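Local coordinates for EAL/GGDEF domain protein (Methylococcus capsulatus, PDB 3ICL) that is of unknown function but adopts the alpha/beta fold of a GGDEF domain, a family in the nucleotide-cyclase clan, at residues F13-E25 with S128-R140. The protein carries 1 engineered substitution. Numbering follows the deposited sequence.
Sequences FCDRLLQALAAHE and SPADGETMEQLLR. With SO4 (sulfate ion), chain D.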
# COMPACT_ATOMS: atom_id res chain seq x y z
N PHE A 13 0.35 -1.39 13.09
CA PHE A 13 1.21 -1.28 11.92
C PHE A 13 2.51 -0.61 12.37
O PHE A 13 3.61 -1.05 12.03
CB PHE A 13 0.55 -0.44 10.83
CG PHE A 13 1.43 -0.21 9.63
CD1 PHE A 13 2.37 0.82 9.62
CD2 PHE A 13 1.36 -1.06 8.52
CE1 PHE A 13 3.23 1.00 8.54
CE2 PHE A 13 2.21 -0.88 7.43
CZ PHE A 13 3.14 0.15 7.44
N CYS A 14 2.35 0.45 13.15
CA CYS A 14 3.48 1.21 13.68
C CYS A 14 4.42 0.29 14.46
O CYS A 14 5.63 0.35 14.30
CB CYS A 14 2.94 2.32 14.59
SG CYS A 14 4.18 3.14 15.61
N ASP A 15 3.85 -0.55 15.32
CA ASP A 15 4.64 -1.47 16.12
C ASP A 15 5.36 -2.48 15.23
O ASP A 15 6.53 -2.80 15.45
CB ASP A 15 3.75 -2.22 17.11
CG ASP A 15 3.21 -1.32 18.22
OD1 ASP A 15 3.55 -0.11 18.26
OD2 ASP A 15 2.44 -1.84 19.06
N ARG A 16 4.65 -2.98 14.22
CA ARG A 16 5.21 -3.94 13.28
C ARG A 16 6.39 -3.34 12.53
O ARG A 16 7.43 -3.98 12.37
CB ARG A 16 4.14 -4.37 12.27
CG ARG A 16 2.97 -5.15 12.85
CD ARG A 16 3.36 -6.58 13.19
NE ARG A 16 2.21 -7.37 13.62
CZ ARG A 16 1.16 -7.66 12.85
NH1 ARG A 16 1.10 -7.22 11.60
NH2 ARG A 16 0.17 -8.40 13.33
N LEU A 17 6.23 -2.10 12.08
CA LEU A 17 7.28 -1.42 11.34
C LEU A 17 8.53 -1.19 12.18
O LEU A 17 9.66 -1.41 11.73
CB LEU A 17 6.75 -0.08 10.81
CG LEU A 17 7.72 0.85 10.05
CD1 LEU A 17 8.53 0.07 9.03
CD2 LEU A 17 6.92 1.94 9.36
N LEU A 18 8.33 -0.76 13.42
CA LEU A 18 9.46 -0.52 14.30
C LEU A 18 10.26 -1.81 14.51
O LEU A 18 11.48 -1.80 14.47
CB LEU A 18 8.98 0.03 15.65
CG LEU A 18 8.38 1.43 15.56
CD1 LEU A 18 7.86 1.87 16.93
CD2 LEU A 18 9.43 2.41 15.06
N GLN A 19 9.55 -2.92 14.69
CA GLN A 19 10.22 -4.20 14.91
C GLN A 19 10.96 -4.68 13.66
O GLN A 19 12.06 -5.21 13.76
CB GLN A 19 9.21 -5.26 15.35
CG GLN A 19 9.87 -6.45 16.04
CD GLN A 19 10.60 -6.04 17.31
OE1 GLN A 19 9.98 -5.54 18.25
NE2 GLN A 19 11.91 -6.25 17.34
N ALA A 20 10.36 -4.49 12.50
CA ALA A 20 11.00 -4.90 11.26
C ALA A 20 12.27 -4.09 11.00
O ALA A 20 13.28 -4.63 10.55
CB ALA A 20 10.03 -4.75 10.09
N LEU A 21 12.23 -2.79 11.30
CA LEU A 21 13.40 -1.95 11.09
C LEU A 21 14.54 -2.35 12.02
O LEU A 21 15.71 -2.17 11.69
CB LEU A 21 13.03 -0.47 11.30
CG LEU A 21 12.20 0.15 10.17
CD1 LEU A 21 11.66 1.51 10.60
CD2 LEU A 21 13.07 0.28 8.92
N ALA A 22 14.19 -2.90 13.18
CA ALA A 22 15.20 -3.33 14.14
C ALA A 22 15.77 -4.68 13.72
O ALA A 22 16.95 -4.96 13.93
CB ALA A 22 14.58 -3.43 15.54
N ALA A 23 14.93 -5.51 13.12
CA ALA A 23 15.33 -6.85 12.68
C ALA A 23 16.04 -6.89 11.32
O ALA A 23 16.99 -7.64 11.14
CB ALA A 23 14.11 -7.76 12.64
N HIS A 24 15.58 -6.07 10.38
CA HIS A 24 16.17 -6.08 9.05
C HIS A 24 16.78 -4.77 8.59
O HIS A 24 16.06 -3.81 8.29
CB HIS A 24 15.13 -6.53 8.03
CG HIS A 24 14.41 -7.78 8.42
ND1 HIS A 24 15.07 -8.97 8.65
CD2 HIS A 24 13.10 -8.03 8.65
CE1 HIS A 24 14.19 -9.90 8.99
NE2 HIS A 24 12.99 -9.35 9.00
N GLU A 25 18.11 -4.73 8.54
CA GLU A 25 18.83 -3.54 8.09
C GLU A 25 19.94 -3.93 7.12
O GLU A 25 20.87 -3.15 6.87
CB GLU A 25 19.41 -2.76 9.27
CG GLU A 25 18.37 -2.00 10.11
CD GLU A 25 17.49 -1.07 9.28
OE1 GLU A 25 17.99 -0.42 8.34
OE2 GLU A 25 16.28 -0.97 9.58
N SER A 128 14.56 1.07 3.10
CA SER A 128 15.42 1.39 4.23
C SER A 128 16.79 0.79 3.94
O SER A 128 16.89 -0.33 3.44
CB SER A 128 14.87 0.78 5.52
OG SER A 128 15.68 1.15 6.63
N PRO A 129 17.88 1.52 4.27
CA PRO A 129 17.91 2.84 4.89
C PRO A 129 18.03 4.03 3.93
O PRO A 129 17.78 5.17 4.31
CB PRO A 129 19.12 2.75 5.80
CG PRO A 129 20.08 2.00 4.93
CD PRO A 129 19.22 0.89 4.33
N ALA A 130 18.42 3.76 2.68
CA ALA A 130 18.59 4.82 1.69
C ALA A 130 17.46 5.86 1.65
O ALA A 130 17.72 7.06 1.50
CB ALA A 130 18.76 4.20 0.30
N ASP A 131 16.23 5.40 1.78
CA ASP A 131 15.07 6.28 1.72
C ASP A 131 14.54 6.67 3.09
O ASP A 131 13.39 7.10 3.23
CB ASP A 131 13.95 5.61 0.91
CG ASP A 131 14.33 5.44 -0.55
OD1 ASP A 131 13.75 4.56 -1.23
OD2 ASP A 131 15.22 6.19 -1.01
N GLY A 132 15.38 6.52 4.11
CA GLY A 132 14.98 6.88 5.45
C GLY A 132 15.35 5.81 6.46
O GLY A 132 15.27 4.62 6.17
N GLU A 133 15.76 6.25 7.64
CA GLU A 133 16.13 5.34 8.72
C GLU A 133 14.95 5.12 9.66
O GLU A 133 14.59 3.98 9.95
CB GLU A 133 17.31 5.90 9.51
CG GLU A 133 18.67 5.60 8.89
CD GLU A 133 19.00 4.12 8.87
OE1 GLU A 133 20.12 3.76 8.44
OE2 GLU A 133 18.14 3.30 9.29
N THR A 134 14.35 6.21 10.13
CA THR A 134 13.20 6.12 11.04
C THR A 134 11.93 5.77 10.27
O THR A 134 11.85 5.97 9.06
CB THR A 134 12.96 7.46 11.76
OG1 THR A 134 12.62 8.46 10.79
CG2 THR A 134 14.19 7.89 12.53
N MSE A 135 10.93 5.26 10.98
CA MSE A 135 9.68 4.91 10.34
C MSE A 135 8.98 6.15 9.79
O MSE A 135 8.33 6.08 8.74
CB MSE A 135 8.75 4.18 11.32
CG MSE A 135 8.22 5.00 12.48
SE MSE A 135 6.79 4.07 13.44
CE MSE A 135 5.27 4.83 12.52
N GLU A 136 9.11 7.28 10.49
CA GLU A 136 8.48 8.51 10.02
C GLU A 136 9.08 8.98 8.70
O GLU A 136 8.36 9.40 7.80
CB GLU A 136 8.62 9.64 11.05
CG GLU A 136 8.04 10.95 10.52
CD GLU A 136 8.21 12.13 11.46
OE1 GLU A 136 8.00 13.27 11.00
OE2 GLU A 136 8.56 11.91 12.64
N GLN A 137 10.40 8.90 8.59
CA GLN A 137 11.06 9.33 7.36
C GLN A 137 10.72 8.38 6.22
O GLN A 137 10.47 8.82 5.09
CB GLN A 137 12.58 9.36 7.55
CG GLN A 137 13.06 10.34 8.60
CD GLN A 137 14.57 10.34 8.73
OE1 GLN A 137 15.19 9.29 8.89
NE2 GLN A 137 15.16 11.53 8.69
N LEU A 138 10.70 7.09 6.51
CA LEU A 138 10.40 6.09 5.49
C LEU A 138 8.99 6.28 4.94
O LEU A 138 8.79 6.30 3.72
CB LEU A 138 10.55 4.68 6.08
CG LEU A 138 10.86 3.56 5.08
CD1 LEU A 138 12.18 3.84 4.37
CD2 LEU A 138 10.92 2.23 5.81
N LEU A 139 8.01 6.43 5.83
CA LEU A 139 6.62 6.63 5.44
C LEU A 139 6.43 7.92 4.64
O LEU A 139 5.79 7.92 3.59
CB LEU A 139 5.74 6.67 6.69
CG LEU A 139 5.38 5.32 7.31
CD1 LEU A 139 4.91 5.50 8.75
CD2 LEU A 139 4.31 4.65 6.46
N ARG A 140 6.98 9.01 5.15
CA ARG A 140 6.88 10.29 4.47
C ARG A 140 7.52 10.23 3.09
O ARG A 140 7.01 10.83 2.14
CB ARG A 140 7.55 11.39 5.30
CG ARG A 140 6.75 11.77 6.54
CD ARG A 140 7.50 12.77 7.40
NE ARG A 140 7.85 13.99 6.66
CZ ARG A 140 8.52 15.01 7.18
NH1 ARG A 140 8.92 14.96 8.44
NH2 ARG A 140 8.79 16.08 6.44
S SO4 D . 10.84 18.09 9.07
O1 SO4 D . 11.35 17.38 7.88
O2 SO4 D . 9.92 17.22 9.83
O3 SO4 D . 11.98 18.46 9.94
O4 SO4 D . 10.14 19.30 8.63
O HOH W 1 16.22 -2.23 5.90
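Phe13 meets Leu139 through CE1, 4.3 Å from Leu139 CD2; the methyl approaches the ring obliquely, and both side chains also touch Leu33 of strand 32-38. The next residue, Cys14, puts SG 3.5 Å from SE of Met135, a selenomethionine, whose CE lies alongside the same sulfur. Leu17 covers the beginning of that side chain: its CD2 is 3.5 Å from Met135 CB, tighter than usual for two carbons, while the same methyl reaches Leu139 CD1. Leu18, crossing the selenomethionine obliquely, brings CD2 to 3.5 Å from Met135 SE. Leu21 completes a four-residue hole for the Met135 knob, its CD1 packing against Met135 N and CB in the first turn of helix 135-152, which the capping box of Thr134 and Gln137 closes. Met135 enters with CG between backbone N and carbonyl carbon, then bends at chi3 (-94°), which carries CE to the side of Cys14 CB and SG. The second methyl of Leu21, CD2, lies 3.6 Å from Ser128 OG. A water bridges His24 O and Ser128 O, weakly at the serine, and the Ser128 hydroxyl OG donates a weak hydrogen bond to Glu25 OE1 (3.3 Å). Glu133 OE2 comes within 3.8 Å of Glu25 OE1, the carboxylate planes 45° apart, a like-charge approach that would probably raise their proton affinity, though Glu133 is poorly ordered. The short helical segments cross at 106°, and their shared contacts with Leu33 place helices 10-23 and 135-152 on one face of the mixed, five-stranded 2-3-1-4-5 sheet of the GGDEF fold.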